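Local coordinates for protein nucleotidyltransferase (Thermus thermophilus HB8, PDB 1WWP) that is of unknown function but is probably a nucleotidyltransferase-related, substrate-binding-like protein that assembles as an all-helical dimer, at residues 10-15 with 23-28. Residues are numbered along the deposited sequence; the frame is centred on the assembly and turned at random.
Sequences KELAFL and RDAAIQ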
loop_
_atom_site.group_PDB
_atom_site.type_symbol
_atom_site.label_atom_id
_atom_site.label_comp_id
_atom_site.label_asym_id
_atom_site.label_seq_id
_atom_site.Cartn_x
_atom_site.Cartn_y
_atom_site.Cartn_z
ATOM N N LYS A 10 5.703 5.405 14.202
ATOM C CA LYS A 10 6.095 5.053 15.561
ATOM C C LYS A 10 4.927 5.075 16.542
ATOM O O LYS A 10 4.942 4.360 17.544
ATOM C CB LYS A 10 7.230 5.962 16.036
ATOM C CG LYS A 10 8.540 5.660 15.322
ATOM C CD LYS A 10 9.717 6.434 15.887
ATOM C CE LYS A 10 9.606 7.924 15.608
ATOM N NZ LYS A 10 10.789 8.654 16.148
ATOM N N GLU A 11 3.910 5.878 16.243
ATOM C CA GLU A 11 2.728 5.944 17.088
ATOM C C GLU A 11 2.087 4.562 17.205
ATOM O O GLU A 11 1.530 4.215 18.243
ATOM C CB GLU A 11 1.683 6.888 16.493
ATOM C CG GLU A 11 2.064 8.353 16.450
ATOM C CD GLU A 11 0.888 9.231 16.054
ATOM O OE1 GLU A 11 -0.154 9.153 16.736
ATOM O OE2 GLU A 11 0.997 9.997 15.072
ATOM N N LEU A 12 2.172 3.773 16.140
ATOM C CA LEU A 12 1.534 2.463 16.120
ATOM C C LEU A 12 2.471 1.267 16.065
ATOM O O LEU A 12 2.118 0.186 16.521
ATOM C CB LEU A 12 0.589 2.383 14.922
ATOM C CG LEU A 12 -0.537 3.409 14.796
ATOM C CD1 LEU A 12 -1.075 3.413 13.365
ATOM C CD2 LEU A 12 -1.635 3.081 15.779
ATOM N N ALA A 13 3.658 1.455 15.499
ATOM C CA ALA A 13 4.609 0.353 15.354
ATOM C C ALA A 13 5.071 -0.288 16.663
ATOM O O ALA A 13 5.495 -1.443 16.674
ATOM C CB ALA A 13 5.814 0.818 14.551
ATOM N N PHE A 14 4.974 0.450 17.762
ATOM C CA PHE A 14 5.417 -0.061 19.056
ATOM C C PHE A 14 4.293 -0.530 19.959
ATOM O O PHE A 14 4.472 -0.674 21.167
ATOM C CB PHE A 14 6.267 1.001 19.748
ATOM C CG PHE A 14 7.457 1.417 18.938
ATOM C CD1 PHE A 14 8.443 0.488 18.612
ATOM C CD2 PHE A 14 7.580 2.718 18.461
ATOM C CE1 PHE A 14 9.533 0.847 17.824
ATOM C CE2 PHE A 14 8.671 3.087 17.669
ATOM C CZ PHE A 14 9.647 2.144 17.353
ATOM N N LEU A 15 3.136 -0.791 19.361
ATOM C CA LEU A 15 1.986 -1.261 20.113
ATOM C C LEU A 15 2.138 -2.746 20.382
ATOM O O LEU A 15 2.342 -3.538 19.463
ATOM C CB LEU A 15 0.694 -0.996 19.331
ATOM C CG LEU A 15 0.359 0.486 19.143
ATOM C CD1 LEU A 15 -0.939 0.630 18.374
ATOM C CD2 LEU A 15 0.243 1.148 20.509
ATOM N N ARG A 23 -3.367 -2.196 13.419
ATOM C CA ARG A 23 -2.410 -2.966 12.650
ATOM C C ARG A 23 -2.442 -2.580 11.144
ATOM O O ARG A 23 -1.415 -2.335 10.537
ATOM C CB ARG A 23 -2.733 -4.443 12.824
ATOM C CG ARG A 23 -1.729 -5.397 12.216
ATOM C CD ARG A 23 -2.261 -6.807 12.350
ATOM N NE ARG A 23 -2.768 -7.033 13.701
ATOM C CZ ARG A 23 -3.744 -7.881 14.005
ATOM N NH1 ARG A 23 -4.323 -8.589 13.048
ATOM N NH2 ARG A 23 -4.147 -8.007 15.263
ATOM N N ASP A 24 -3.630 -2.538 10.554
ATOM C CA ASP A 24 -3.754 -2.165 9.146
ATOM C C ASP A 24 -3.212 -0.749 8.945
ATOM O O ASP A 24 -2.525 -0.467 7.961
ATOM C CB ASP A 24 -5.223 -2.285 8.711
ATOM C CG ASP A 24 -5.670 -3.736 8.612
ATOM O OD1 ASP A 24 -6.877 -3.989 8.393
ATOM O OD2 ASP A 24 -4.793 -4.630 8.752
ATOM N N ALA A 25 -3.507 0.130 9.899
ATOM C CA ALA A 25 -3.036 1.508 9.865
ATOM C C ALA A 25 -1.509 1.571 9.953
ATOM O O ALA A 25 -0.872 2.400 9.313
ATOM C CB ALA A 25 -3.654 2.300 11.026
ATOM N N ALA A 26 -0.920 0.709 10.771
ATOM C CA ALA A 26 0.534 0.685 10.929
ATOM C C ALA A 26 1.160 0.237 9.609
ATOM O O ALA A 26 2.227 0.693 9.228
ATOM C CB ALA A 26 0.929 -0.276 12.034
ATOM N N ILE A 27 0.480 -0.659 8.911
ATOM C CA ILE A 27 0.999 -1.154 7.642
ATOM C C ILE A 27 0.962 -0.049 6.586
ATOM O O ILE A 27 1.904 0.125 5.817
ATOM C CB ILE A 27 0.189 -2.380 7.191
ATOM C CG1 ILE A 27 0.481 -3.540 8.142
ATOM C CG2 ILE A 27 0.511 -2.735 5.752
ATOM C CD1 ILE A 27 -0.436 -4.735 7.939
ATOM N N GLN A 28 -0.131 0.705 6.568
ATOM C CA GLN A 28 -0.282 1.813 5.641
ATOM C C GLN A 28 0.816 2.849 5.898
ATOM O O GLN A 28 1.452 3.342 4.965
ATOM C CB GLN A 28 -1.670 2.456 5.816
ATOM C CG GLN A 28 -1.841 3.814 5.132
ATOM C CD GLN A 28 -1.890 3.737 3.604
ATOM O OE1 GLN A 28 -2.023 4.763 2.936
ATOM N NE2 GLN A 28 -1.787 2.527 3.051
#
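Leu12 meets Ala25 and Ala26 through two separate points of its side chain, which together make up the whole side-chain contact between 10-15 and 23-28. The branch methyl Leu12 CD1 lies 3.7 Å from Ala25 CB, while nearer the backbone Leu12 CB stands 3.9 Å from Ala26 CB. Leu12 CD1 also comes close to one main-chain atom, Ala26 N, at 3.8 Å. The torsions account for the first touch: CG is anti to the carbonyl carbon (chi1 -58°), and with chi2 at 163° CD1 is carried on to Ala25. The second follows from the backbones, since the CA-CB bonds of Leu12 and Ala26 each point toward the other segment. Small side chains on 23-28 let the backbones come close, with Leu12 CA and Ala26 CA 5.6 Å apart. The interaction is apolar and modest, burying 123 Å² in all, yet all three residues are buried.

Behind this first shell, the peptide N of Leu15 bonds to Leu12 O at 3.2 Å, a three-residue step back. On the other side, the bond from Ile27 N to Arg23 O, at 3.0 Å, spans the turn that contains Ala25 and Ala26.

Leu103 of helix 93-116 touches both Ala13 and Ala26, and so bridges the helices alongside the leucine contact. Val21 of the second subunit packs on both Leu12 and Ala25, bringing the dimer interface up to this point. The contact is thus apolar helix-helix packing between consecutive helices joined by a short linker in an all-helical chain: the C-terminal part of helix 2-13 meets the early turns of helix 20-49, with helix 93-116 packed against both.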